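Side-chain contacts in probable aminotransferase (Pseudomonas aeruginosa, PDB 5YKR), which is a probable class-III aminotransferase, a dimeric enzyme of the pyridoxal-phosphate-dependent transferase family: residues L256-T261 against G270-H275; E25-S30 against L417-V422; L375-T380 against D451-L456. One frame throughout, in Å; residues are numbered along the deposited sequence.

Contact 1 (L256-T261 against G270-H275)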
ATOM      1  N   LEU A 256       4.543 -16.461  15.771  1.00 10.47           N
ATOM      2  CA  LEU A 256       5.634 -16.618  14.824  1.00 10.58           C
ATOM      3  C   LEU A 256       5.099 -16.208  13.438  1.00  9.39           C
ATOM      4  O   LEU A 256       4.215 -16.900  12.872  1.00 10.15           O
ATOM      5  CB  LEU A 256       6.122 -18.075  14.781  1.00 11.90           C
ATOM      6  CG  LEU A 256       7.220 -18.383  13.784  1.00 12.10           C
ATOM      7  CD1 LEU A 256       8.425 -17.512  14.002  1.00 12.76           C
ATOM      8  CD2 LEU A 256       7.548 -19.887  13.835  1.00 13.71           C
ATOM      9  N   ILE A 257       5.623 -15.094  12.927  1.00  9.12           N
ATOM     10  CA  ILE A 257       5.210 -14.561  11.628  1.00  9.08           C
ATOM     11  C   ILE A 257       6.327 -14.831  10.633  1.00  9.35           C
ATOM     12  O   ILE A 257       7.459 -14.333  10.799  1.00  9.91           O
ATOM     13  CB  ILE A 257       4.972 -13.035  11.676  1.00  9.61           C
ATOM     14  CG1 ILE A 257       4.052 -12.633  12.836  1.00  9.24           C
ATOM     15  CG2 ILE A 257       4.455 -12.555  10.306  1.00  9.50           C
ATOM     16  CD1 ILE A 257       4.134 -11.158  13.133  1.00  9.74           C
ATOM     17  N   ILE A 258       5.982 -15.593   9.577  1.00  9.27           N
ATOM     18  CA  ILE A 258       6.951 -15.987   8.552  1.00  9.10           C
ATOM     19  C   ILE A 258       6.622 -15.195   7.282  1.00  8.62           C
ATOM     20  O   ILE A 258       5.537 -15.310   6.710  1.00  9.41           O
ATOM     21  CB  ILE A 258       6.923 -17.497   8.298  1.00 10.21           C
ATOM     22  CG1 ILE A 258       7.270 -18.266   9.596  1.00 13.68           C
ATOM     23  CG2 ILE A 258       7.845 -17.855   7.169  1.00 12.83           C
ATOM     24  CD1 ILE A 258       8.627 -18.040  10.122  1.00 16.82           C
ATOM     25  N   ASP A 259       7.569 -14.350   6.878  1.00  8.23           N
ATOM     26  CA  ASP A 259       7.465 -13.456   5.726  1.00  8.38           C
ATOM     27  C   ASP A 259       8.195 -14.087   4.539  1.00  8.95           C
ATOM     28  O   ASP A 259       9.423 -14.164   4.509  1.00  9.36           O
ATOM     29  CB  ASP A 259       8.080 -12.085   6.069  1.00  8.96           C
ATOM     30  CG  ASP A 259       7.957 -11.071   4.962  1.00  9.16           C
ATOM     31  OD1 ASP A 259       7.534 -11.392   3.832  1.00  9.78           O
ATOM     32  OD2 ASP A 259       8.352  -9.875   5.261  1.00  9.79           O
ATOM     33  N   GLU A 260       7.390 -14.527   3.549  1.00  9.48           N
ATOM     34  CA  GLU A 260       7.852 -15.287   2.401  1.00  8.71           C
ATOM     35  C   GLU A 260       7.877 -14.465   1.129  1.00  8.75           C
ATOM     36  O   GLU A 260       7.940 -14.993   0.008  1.00  9.87           O
ATOM     37  CB  GLU A 260       7.007 -16.544   2.197  1.00  9.38           C
ATOM     38  CG  GLU A 260       7.210 -17.512   3.373  1.00 10.68           C
ATOM     39  CD  GLU A 260       7.792 -18.858   2.934  1.00 10.65           C
ATOM     40  OE1 GLU A 260       8.607 -18.920   1.964  1.00 12.06           O
ATOM     41  OE2 GLU A 260       7.486 -19.886   3.603  1.00 12.43           O
ATOM     42  N   THR A 261       7.855 -13.142   1.293  1.00  8.12           N
ATOM     43  CA  THR A 261       7.813 -12.257   0.111  1.00  8.96           C
ATOM     44  C   THR A 261       8.932 -12.542  -0.918  1.00  9.72           C
ATOM     45  O   THR A 261       8.736 -12.370  -2.120  1.00 10.44           O
ATOM     46  CB  THR A 261       7.735 -10.802   0.581  1.00  8.83           C
ATOM     47  OG1 THR A 261       6.516 -10.612   1.318  1.00  9.48           O
ATOM     48  CG2 THR A 261       7.774  -9.825  -0.565  1.00  9.22           C
ATOM     49  N   GLY A 270       6.146 -22.003  -0.794  1.00 11.75           N
ATOM     50  CA  GLY A 270       7.170 -21.303  -0.057  1.00 11.35           C
ATOM     51  C   GLY A 270       8.180 -22.231   0.645  1.00 12.16           C
ATOM     52  O   GLY A 270       8.152 -23.456   0.535  1.00 12.12           O
ATOM     53  N   TYR A 271       9.110 -21.592   1.328  1.00 12.35           N
ATOM     54  CA  TYR A 271      10.046 -22.298   2.188  1.00 11.43           C
ATOM     55  C   TYR A 271       9.290 -23.114   3.233  1.00 11.69           C
ATOM     56  O   TYR A 271       9.653 -24.267   3.539  1.00 13.27           O
ATOM     57  CB  TYR A 271      11.019 -21.296   2.860  1.00 12.70           C
ATOM     58  CG  TYR A 271      12.116 -21.942   3.679  1.00 13.65           C
ATOM     59  CD1 TYR A 271      11.884 -22.410   4.956  1.00 15.06           C
ATOM     60  CD2 TYR A 271      13.386 -22.149   3.125  1.00 14.95           C
ATOM     61  CE1 TYR A 271      12.903 -23.005   5.704  1.00 16.20           C
ATOM     62  CE2 TYR A 271      14.403 -22.762   3.863  1.00 16.57           C
ATOM     63  CZ  TYR A 271      14.132 -23.211   5.155  1.00 16.48           C
ATOM     64  OH  TYR A 271      15.061 -23.846   5.947  1.00 21.47           O
ATOM     65  N   SER A 272       8.225 -22.504   3.790  1.00 11.33           N
ATOM     66  CA  SER A 272       7.451 -23.144   4.856  1.00 12.31           C
ATOM     67  C   SER A 272       6.884 -24.467   4.396  1.00 12.50           C
ATOM     68  O   SER A 272       6.944 -25.456   5.110  1.00 14.62           O
ATOM     69  CB  SER A 272       6.338 -22.234   5.355  1.00 12.04           C
ATOM     70  OG  SER A 272       6.833 -21.058   6.003  1.00 12.48           O
ATOM     71  N   GLY A 273       6.331 -24.500   3.185  1.00 12.94           N
ATOM     72  CA  GLY A 273       5.795 -25.754   2.649  1.00 13.44           C
ATOM     73  C   GLY A 273       6.883 -26.766   2.302  1.00 15.52           C
ATOM     74  O   GLY A 273       6.695 -27.962   2.555  1.00 19.69           O
ATOM     75  N   ALA A 274       8.012 -26.289   1.800  1.00 14.09           N
ATOM     76  CA  ALA A 274       9.092 -27.179   1.377  1.00 14.76           C
ATOM     77  C   ALA A 274       9.811 -27.828   2.583  1.00 16.62           C
ATOM     78  O   ALA A 274      10.319 -28.926   2.424  1.00 20.24           O
ATOM     79  CB  ALA A 274      10.082 -26.420   0.532  1.00 15.61           C
ATOM     80  N   HIS A 275       9.816 -27.148   3.735  1.00 16.45           N
ATOM     81  CA  HIS A 275      10.584 -27.572   4.912  1.00 16.99           C
ATOM     82  C   HIS A 275       9.721 -27.874   6.120  1.00 18.80           C
ATOM     83  O   HIS A 275      10.252 -28.043   7.225  1.00 25.02           O
ATOM     84  CB  HIS A 275      11.683 -26.514   5.240  1.00 17.21           C
ATOM     85  CG  HIS A 275      12.672 -26.389   4.145  1.00 18.32           C
ATOM     86  ND1 HIS A 275      13.710 -27.283   3.951  1.00 24.28           N
ATOM     87  CD2 HIS A 275      12.706 -25.551   3.089  1.00 19.16           C
ATOM     88  CE1 HIS A 275      14.369 -26.953   2.850  1.00 27.13           C
ATOM     89  NE2 HIS A 275      13.791 -25.896   2.316  1.00 23.67           N
TER
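The carboxylate of Glu260 faces the backbone of Tyr271 and Ser272 in helix 270-275 and takes two N-H groups, one on each oxygen. The site belongs to a beta-alpha-beta unit of the large pyridoxal-phosphate domain, in which strand 255-259 passes through this short helix to the parallel strand 281-284. OE1 of Glu260 accepts from Tyr271 N at 2.8 Å and OE2 from Ser272 N at 2.7 Å, each through its syn lone pair, so the group works as a fork over two consecutive amides. The Ser272 hydroxyl adds a third bond, reaching Glu260 OE2 nearly end-on to the C-O bond at 2.7 Å; OG is anti to its own carbonyl carbon (chi1 -66°), beside the N that binds the same oxygen. Three donors from one segment, two of them amides, would probably favour the negative charge. Outside the helix, Thr263 OG1 also bonds OE1. A bend at chi2 (-119°) turns the Glu260 carboxylate to the amides, bringing OE1 to 3.4 Å from Gly270 CA. Asp259, one residue before Glu260, takes no part in this grip; its OD2 bonds His167 ND1 and Asn143 ND2, near the modified lysine at position 286. On the strand side of the serine, the branch methyl CG2 of Ile258 rests 3.6 Å from Ser272 OG.

Contact 2 (E25-S30 against L417-V422)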
ATOM      1  N   GLU A  25      26.739   6.820 -23.460  1.00 23.08           N
ATOM      2  CA  GLU A  25      26.794   6.679 -24.914  1.00 24.75           C
ATOM      3  C   GLU A  25      25.697   5.768 -25.446  1.00 21.37           C
ATOM      4  O   GLU A  25      25.122   6.064 -26.468  1.00 23.02           O
ATOM      5  CB  GLU A  25      28.137   6.133 -25.384  1.00 28.72           C
ATOM      6  CG  GLU A  25      29.334   7.025 -25.176  1.00 36.74           C
ATOM      7  CD  GLU A  25      30.659   6.270 -25.364  1.00 43.86           C
ATOM      8  OE1 GLU A  25      30.679   5.121 -25.943  1.00 48.33           O
ATOM      9  OE2 GLU A  25      31.691   6.830 -24.906  1.00 52.67           O
ATOM     10  N   LEU A  26      25.418   4.685 -24.734  1.00 20.11           N
ATOM     11  CA  LEU A  26      24.439   3.685 -25.175  1.00 19.80           C
ATOM     12  C   LEU A  26      23.005   4.071 -24.906  1.00 18.56           C
ATOM     13  O   LEU A  26      22.115   3.550 -25.582  1.00 19.12           O
ATOM     14  CB  LEU A  26      24.703   2.352 -24.440  1.00 19.05           C
ATOM     15  CG  LEU A  26      25.916   1.539 -24.903  1.00 20.52           C
ATOM     16  CD1 LEU A  26      26.143   0.376 -23.949  1.00 21.91           C
ATOM     17  CD2 LEU A  26      25.739   1.009 -26.324  1.00 22.26           C
ATOM     18  N   HIS A  27      22.757   4.941 -23.915  1.00 17.52           N
ATOM     19  CA  HIS A  27      21.362   5.220 -23.504  1.00 17.14           C
ATOM     20  C   HIS A  27      20.995   6.712 -23.541  1.00 16.81           C
ATOM     21  O   HIS A  27      20.450   7.238 -22.567  1.00 16.09           O
ATOM     22  CB  HIS A  27      21.099   4.599 -22.125  1.00 16.58           C
ATOM     23  CG  HIS A  27      21.620   3.199 -21.970  1.00 15.32           C
ATOM     24  ND1 HIS A  27      22.882   2.914 -21.462  1.00 16.73           N
ATOM     25  CD2 HIS A  27      21.061   1.998 -22.288  1.00 16.90           C
ATOM     26  CE1 HIS A  27      23.049   1.603 -21.450  1.00 15.45           C
ATOM     27  NE2 HIS A  27      21.972   1.021 -21.955  1.00 15.83           N
ATOM     28  N   PRO A  28      21.197   7.387 -24.686  1.00 19.07           N
ATOM     29  CA  PRO A  28      20.985   8.843 -24.664  1.00 17.13           C
ATOM     30  C   PRO A  28      19.533   9.290 -24.458  1.00 18.13           C
ATOM     31  O   PRO A  28      19.289  10.304 -23.831  1.00 18.51           O
ATOM     32  CB  PRO A  28      21.545   9.303 -26.028  1.00 18.81           C
ATOM     33  CG  PRO A  28      21.410   8.095 -26.916  1.00 20.00           C
ATOM     34  CD  PRO A  28      21.717   6.937 -25.978  1.00 19.03           C
ATOM     35  N   ARG A  29      18.584   8.549 -24.990  1.00 18.56           N
ATOM     36  CA  ARG A  29      17.196   8.913 -24.818  1.00 16.48           C
ATOM     37  C   ARG A  29      16.743   8.724 -23.359  1.00 15.77           C
ATOM     38  O   ARG A  29      16.002   9.553 -22.860  1.00 16.89           O
ATOM     39  CB  ARG A  29      16.293   8.153 -25.780  1.00 18.91           C
ATOM     40  CG  ARG A  29      16.560   8.471 -27.229  1.00 20.66           C
ATOM     41  CD  ARG A  29      15.758   7.597 -28.159  1.00 26.02           C
ATOM     42  NE  ARG A  29      14.332   7.834 -28.047  1.00 32.09           N
ATOM     43  CZ  ARG A  29      13.420   7.262 -28.830  1.00 37.87           C
ATOM     44  NH1 ARG A  29      13.775   6.424 -29.820  1.00 42.58           N
ATOM     45  NH2 ARG A  29      12.140   7.558 -28.652  1.00 42.90           N
ATOM     46  N   SER A  30      17.208   7.695 -22.665  1.00 15.74           N
ATOM     47  CA  SER A  30      16.910   7.596 -21.221  1.00 15.62           C
ATOM     48  C   SER A  30      17.528   8.753 -20.455  1.00 14.31           C
ATOM     49  O   SER A  30      16.886   9.286 -19.552  1.00 15.69           O
ATOM     50  CB  SER A  30      17.329   6.225 -20.647  1.00 14.71           C
ATOM     51  OG  SER A  30      16.370   5.265 -21.020  1.00 15.34           O
ATOM     52  N   LEU A 417      27.200  -5.595 -16.567  1.00 13.48           N
ATOM     53  CA  LEU A 417      26.187  -6.487 -17.114  1.00 15.53           C
ATOM     54  C   LEU A 417      25.091  -5.720 -17.853  1.00 15.33           C
ATOM     55  O   LEU A 417      24.673  -6.098 -18.954  1.00 14.75           O
ATOM     56  CB  LEU A 417      25.626  -7.411 -16.038  1.00 16.20           C
ATOM     57  CG  LEU A 417      26.332  -8.746 -15.997  1.00 18.56           C
ATOM     58  CD1 LEU A 417      27.778  -8.603 -15.558  1.00 17.09           C
ATOM     59  CD2 LEU A 417      25.671  -9.721 -15.096  1.00 23.25           C
ATOM     60  N   LEU A 418      24.628  -4.629 -17.259  1.00 14.04           N
ATOM     61  CA  LEU A 418      23.559  -3.810 -17.890  1.00 14.13           C
ATOM     62  C   LEU A 418      23.961  -3.336 -19.285  1.00 15.29           C
ATOM     63  O   LEU A 418      23.221  -3.478 -20.269  1.00 15.53           O
ATOM     64  CB  LEU A 418      23.206  -2.628 -16.967  1.00 14.72           C
ATOM     65  CG  LEU A 418      22.086  -1.697 -17.426  1.00 15.16           C
ATOM     66  CD1 LEU A 418      21.425  -1.027 -16.204  1.00 15.20           C
ATOM     67  CD2 LEU A 418      22.501  -0.670 -18.480  1.00 16.57           C
ATOM     68  N   ASN A 419      25.178  -2.789 -19.376  1.00 15.64           N
ATOM     69  CA  ASN A 419      25.671  -2.285 -20.672  1.00 15.20           C
ATOM     70  C   ASN A 419      25.867  -3.367 -21.733  1.00 16.78           C
ATOM     71  O   ASN A 419      26.053  -3.036 -22.906  1.00 20.38           O
ATOM     72  CB  ASN A 419      27.008  -1.541 -20.473  1.00 15.48           C
ATOM     73  CG  ASN A 419      26.857  -0.134 -19.880  1.00 16.41           C
ATOM     74  OD1 ASN A 419      25.826   0.527 -20.005  1.00 16.63           O
ATOM     75  ND2 ASN A 419      27.949   0.324 -19.222  1.00 16.58           N
ATOM     76  N   ARG A 420      25.813  -4.630 -21.332  1.00 14.65           N
ATOM     77  CA  ARG A 420      25.945  -5.765 -22.247  1.00 15.41           C
ATOM     78  C   ARG A 420      24.690  -6.640 -22.255  1.00 15.61           C
ATOM     79  O   ARG A 420      24.712  -7.784 -22.676  1.00 16.72           O
ATOM     80  CB  ARG A 420      27.226  -6.552 -21.902  1.00 16.02           C
ATOM     81  CG  ARG A 420      28.491  -5.749 -22.201  1.00 17.46           C
ATOM     82  CD  ARG A 420      29.706  -6.332 -21.490  1.00 18.33           C
ATOM     83  NE  ARG A 420      30.869  -5.471 -21.670  1.00 18.71           N
ATOM     84  CZ  ARG A 420      31.087  -4.323 -21.055  1.00 17.39           C
ATOM     85  NH1 ARG A 420      30.186  -3.826 -20.197  1.00 16.61           N
ATOM     86  NH2 ARG A 420      32.171  -3.597 -21.332  1.00 19.52           N
ATOM     87  N   GLY A 421      23.552  -6.045 -21.832  1.00 15.33           N
ATOM     88  CA  GLY A 421      22.244  -6.655 -22.064  1.00 15.39           C
ATOM     89  C   GLY A 421      21.702  -7.606 -20.992  1.00 14.10           C
ATOM     90  O   GLY A 421      20.830  -8.449 -21.298  1.00 15.13           O
ATOM     91  N   VAL A 422      22.153  -7.470 -19.743  1.00 14.27           N
ATOM     92  CA  VAL A 422      21.628  -8.282 -18.644  1.00 13.69           C
ATOM     93  C   VAL A 422      21.258  -7.334 -17.480  1.00 14.41           C
ATOM     94  O   VAL A 422      22.119  -6.580 -16.978  1.00 14.83           O
ATOM     95  CB  VAL A 422      22.617  -9.326 -18.165  1.00 15.18           C
ATOM     96  CG1 VAL A 422      22.110  -9.991 -16.898  1.00 16.77           C
ATOM     97  CG2 VAL A 422      22.899 -10.356 -19.267  1.00 15.11           C
TER
HETATM   98  O   HOH W   1      22.782  -1.579 -22.540  1.00 19.37           O
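The imidazole of His27 and the side-chain amide of Asn419 lie nearly coplanar, their planes 20° apart, and meet edge on: Asn419 OD1 sits in the ring plane, 3.3 Å from CE1 of His27. One face of the imidazole carries CB of the preceding Leu26, offset toward the rim. Leu418 approaches the ring obliquely, its CD2 methyl 3.8 Å from His27 CE1. The ring is held by its nitrogens: ND1 bonds the carbonyl of Phe23 in helix 9-26, while NE2 of His27 lies 2.8 Å from a water, which in turn donates to Leu418 O at 3.0 Å. That water thus bridges the imidazole to the backbone at the end of helix 407-418. This end is a Schellman motif, with Gly421 as the C-prime residue at positive phi; Val422 N bonds Leu417 O and Gly421 N bonds Leu418 O. On the other side of the contact, His27 is the junction between two helices, the first residue to leave helix 9-26 and the N-cap position of helix 28-37. Asn419 is turned by a chi1 of -77°, which sets its CG anti to the carbonyl carbon and brings the amide toward His27. Its ND2 bonds Glu19 of helix 9-26, which also forms a salt bridge with Arg420, whereas the buried OD1 has no hydrogen-bond partner in the model; its nearest neighbour across the contact is the ring carbon CE1. Leu26 comes in at a slant, its CD1 methyl 3.6 Å from Asn419 O and 4.0 Å from Asn419 OD1.

Contact 3 (L375-T380 against D451-L456); sequences LPWHVT and DCLGEL
Helix 439-456, the last of the chain, packs here against the connection that leads from helix 349-372 into strand 378-382, an outer strand of the three-stranded antiparallel sheet in this class-III aminotransferase. A single residue of the helix, Leu453, does the work: its two methyls part to meet two different side chains of the connection. CD1 of Leu453 comes up to CD1 of Leu375 at 4.0 Å, methyl against methyl, while CD2 reaches the benzo end of the Trp377 indole, 3.7 Å from CH2 and 4.0 Å from CZ3. This second methyl comes to the indole obliquely. In Leu453, CG anti to the carbonyl carbon (chi1 -66°) and an extended chi2 of 168° carry the two methyls toward the connection. Leu375 serves the indole as well, for its CD1 stands 4.2 Å above the Trp377 ring plane, over the centre, so that one methyl both covers a face of Trp377 and meets the helix. This pairing of residues two apart comes with an inverse gamma turn centred on Pro376, whose weak bond runs from Trp377 N to Leu375 O. Among the neighbours are Leu370 of helix 349-372, touching both Leu375 and Trp377, and Leu413 of helix 407-418, touching Leu453. At the indole's polar end, NE1 of Trp377 gives its hydrogen bond to the backbone carbonyl oxygen of Phe5, close to the start of the modelled chain.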
ATOM      1  N   LEU A 375      38.417 -16.164  -5.622  1.00 19.92           N
ATOM      2  CA  LEU A 375      37.839 -15.029  -4.907  1.00 20.23           C
ATOM      3  C   LEU A 375      37.340 -15.484  -3.545  1.00 19.41           C
ATOM      4  O   LEU A 375      36.721 -16.542  -3.441  1.00 21.01           O
ATOM      5  CB  LEU A 375      36.722 -14.391  -5.719  1.00 19.38           C
ATOM      6  CG  LEU A 375      37.145 -13.577  -6.902  1.00 19.60           C
ATOM      7  CD1 LEU A 375      35.954 -13.371  -7.832  1.00 23.22           C
ATOM      8  CD2 LEU A 375      37.732 -12.249  -6.467  1.00 22.53           C
ATOM      9  N   PRO A 376      37.482 -14.639  -2.506  1.00 19.19           N
ATOM     10  CA  PRO A 376      36.997 -14.968  -1.171  1.00 20.01           C
ATOM     11  C   PRO A 376      35.513 -14.639  -1.044  1.00 19.08           C
ATOM     12  O   PRO A 376      35.086 -13.895  -0.158  1.00 20.68           O
ATOM     13  CB  PRO A 376      37.859 -14.045  -0.280  1.00 18.91           C
ATOM     14  CG  PRO A 376      38.083 -12.820  -1.118  1.00 20.65           C
ATOM     15  CD  PRO A 376      38.215 -13.346  -2.515  1.00 21.13           C
ATOM     16  N   TRP A 377      34.731 -15.201  -1.960  1.00 16.86           N
ATOM     17  CA  TRP A 377      33.296 -14.944  -2.075  1.00 16.25           C
ATOM     18  C   TRP A 377      32.584 -16.307  -2.109  1.00 16.92           C
ATOM     19  O   TRP A 377      33.212 -17.355  -2.307  1.00 19.35           O
ATOM     20  CB  TRP A 377      32.971 -14.251  -3.399  1.00 15.91           C
ATOM     21  CG  TRP A 377      33.572 -12.891  -3.684  1.00 16.42           C
ATOM     22  CD1 TRP A 377      34.534 -12.235  -2.975  1.00 17.18           C
ATOM     23  CD2 TRP A 377      33.265 -12.048  -4.791  1.00 16.30           C
ATOM     24  NE1 TRP A 377      34.811 -11.033  -3.553  1.00 18.64           N
ATOM     25  CE2 TRP A 377      34.050 -10.897  -4.681  1.00 17.99           C
ATOM     26  CE3 TRP A 377      32.351 -12.132  -5.851  1.00 17.69           C
ATOM     27  CZ2 TRP A 377      33.963  -9.852  -5.585  1.00 19.31           C
ATOM     28  CZ3 TRP A 377      32.270 -11.101  -6.733  1.00 19.27           C
ATOM     29  CH2 TRP A 377      33.085  -9.972  -6.606  1.00 21.43           C
ATOM     30  N   HIS A 378      31.251 -16.288  -1.938  1.00 17.02           N
ATOM     31  CA  HIS A 378      30.486 -17.536  -2.092  1.00 15.92           C
ATOM     32  C   HIS A 378      29.136 -17.203  -2.697  1.00 15.47           C
ATOM     33  O   HIS A 378      28.716 -16.043  -2.676  1.00 15.20           O
ATOM     34  CB  HIS A 378      30.299 -18.314  -0.776  1.00 16.55           C
ATOM     35  CG  HIS A 378      29.390 -17.642   0.192  1.00 16.40           C
ATOM     36  ND1 HIS A 378      29.784 -16.580   0.972  1.00 16.91           N
ATOM     37  CD2 HIS A 378      28.074 -17.830   0.419  1.00 17.40           C
ATOM     38  CE1 HIS A 378      28.726 -16.142   1.649  1.00 16.55           C
ATOM     39  NE2 HIS A 378      27.682 -16.901   1.346  1.00 15.57           N
ATOM     40  N   VAL A 379      28.486 -18.237  -3.192  1.00 15.08           N
ATOM     41  CA  VAL A 379      27.160 -18.129  -3.764  1.00 15.20           C
ATOM     42  C   VAL A 379      26.216 -19.117  -3.125  1.00 13.61           C
ATOM     43  O   VAL A 379      26.590 -20.245  -2.803  1.00 16.71           O
ATOM     44  CB  VAL A 379      27.201 -18.263  -5.322  1.00 15.73           C
ATOM     45  CG1 VAL A 379      27.631 -19.665  -5.824  1.00 16.71           C
ATOM     46  CG2 VAL A 379      25.870 -17.913  -5.959  1.00 16.91           C
ATOM     47  N   THR A 380      24.952 -18.657  -2.981  1.00 13.52           N
ATOM     48  CA  THR A 380      23.864 -19.418  -2.365  1.00 13.43           C
ATOM     49  C   THR A 380      22.625 -19.399  -3.259  1.00 13.60           C
ATOM     50  O   THR A 380      22.381 -18.423  -3.936  1.00 13.48           O
ATOM     51  CB  THR A 380      23.521 -18.818  -0.989  1.00 14.04           C
ATOM     52  OG1 THR A 380      24.701 -18.871  -0.168  1.00 15.05           O
ATOM     53  CG2 THR A 380      22.411 -19.559  -0.282  1.00 16.31           C
ATOM     54  N   ASP A 451      33.717 -12.310 -17.474  1.00 15.40           N
ATOM     55  CA  ASP A 451      34.460 -11.275 -18.160  1.00 18.10           C
ATOM     56  C   ASP A 451      34.756 -10.081 -17.242  1.00 18.38           C
ATOM     57  O   ASP A 451      35.874  -9.563 -17.237  1.00 22.40           O
ATOM     58  CB  ASP A 451      33.761 -10.772 -19.416  1.00 19.51           C
ATOM     59  CG  ASP A 451      33.719 -11.784 -20.546  1.00 21.95           C
ATOM     60  OD1 ASP A 451      34.388 -12.854 -20.478  1.00 21.13           O
ATOM     61  OD2 ASP A 451      32.986 -11.490 -21.514  1.00 22.95           O
ATOM     62  N   CYS A 452      33.733  -9.626 -16.526  1.00 17.37           N
ATOM     63  CA  CYS A 452      33.887  -8.462 -15.660  1.00 18.30           C
ATOM     64  C   CYS A 452      34.941  -8.721 -14.576  1.00 18.78           C
ATOM     65  O   CYS A 452      35.852  -7.901 -14.368  1.00 21.78           O
ATOM     66  CB  CYS A 452      32.547  -8.101 -15.013  1.00 18.81           C
ATOM     67  SG  CYS A 452      32.599  -6.607 -14.029  1.00 19.79           S
ATOM     68  N   LEU A 453      34.795  -9.841 -13.888  1.00 18.88           N
ATOM     69  CA  LEU A 453      35.715 -10.192 -12.823  1.00 19.98           C
ATOM     70  C   LEU A 453      37.120 -10.418 -13.351  1.00 23.15           C
ATOM     71  O   LEU A 453      38.090 -10.011 -12.684  1.00 24.96           O
ATOM     72  CB  LEU A 453      35.233 -11.385 -12.020  1.00 20.57           C
ATOM     73  CG  LEU A 453      33.962 -11.142 -11.223  1.00 20.50           C
ATOM     74  CD1 LEU A 453      33.377 -12.438 -10.688  1.00 21.63           C
ATOM     75  CD2 LEU A 453      34.250 -10.197 -10.089  1.00 22.37           C
ATOM     76  N   GLY A 454      37.245 -10.988 -14.546  1.00 24.71           N
ATOM     77  CA  GLY A 454      38.555 -11.176 -15.126  1.00 25.74           C
ATOM     78  C   GLY A 454      39.234  -9.850 -15.447  1.00 26.01           C
ATOM     79  O   GLY A 454      40.446  -9.701 -15.218  1.00 30.92           O
ATOM     80  N   GLU A 455      38.455  -8.867 -15.935  1.00 30.71           N
ATOM     81  CA  GLU A 455      39.011  -7.540 -16.221  1.00 33.41           C
ATOM     82  C   GLU A 455      39.516  -6.887 -14.949  1.00 30.16           C
ATOM     83  O   GLU A 455      40.560  -6.251 -14.950  1.00 41.91           O
ATOM     84  CB  GLU A 455      38.022  -6.613 -16.933  1.00 32.39           C
ATOM     85  CG  GLU A 455      37.840  -6.880 -18.410  1.00 41.77           C
ATOM     86  CD  GLU A 455      37.062  -5.774 -19.115  1.00 49.24           C
ATOM     87  OE1 GLU A 455      37.390  -4.577 -18.890  1.00 58.08           O
ATOM     88  OE2 GLU A 455      36.096  -6.099 -19.877  1.00 50.99           O
ATOM     89  N   LEU A 456      38.787  -7.058 -13.863  1.00 30.91           N
ATOM     90  CA  LEU A 456      39.161  -6.551 -12.556  1.00 32.60           C
ATOM     91  C   LEU A 456      40.432  -7.170 -11.980  1.00 36.50           C
ATOM     92  O   LEU A 456      41.176  -6.474 -11.319  1.00 40.39           O
ATOM     93  CB  LEU A 456      37.970  -6.621 -11.571  1.00 29.13           C
ATOM     94  CG  LEU A 456      36.747  -5.725 -11.960  1.00 25.41           C
ATOM     95  CD1 LEU A 456      35.555  -6.005 -11.063  1.00 27.87           C
ATOM     96  CD2 LEU A 456      37.062  -4.242 -12.046  1.00 25.86           C
TER

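Contact 1 joins strand 255-259 of the seven-stranded sheet to helix 270-275, near the modified lysine, while contacts 2 and 3 lie where the N-terminal helix 9-26 meets the C-terminal part of the chain. Contacts 1 and 2 fall on opposite sides of the chain's centre. Centre to centre, 37 Å separate contacts 1 and 2, 31 Å contacts 1 and 3, and 22 Å contacts 2 and 3, whose nearest atoms are about 5 Å apart. In sequence, contacts 2 and 3 interleave as 25-30, 375-380, 417-422, 451-456, and contact 1 falls wholly between 25-30 and 375-380. Helices 9-26, 407-418 and 439-456 tie contacts 2 and 3 together, so the N-terminal segment packs against the C-terminal part.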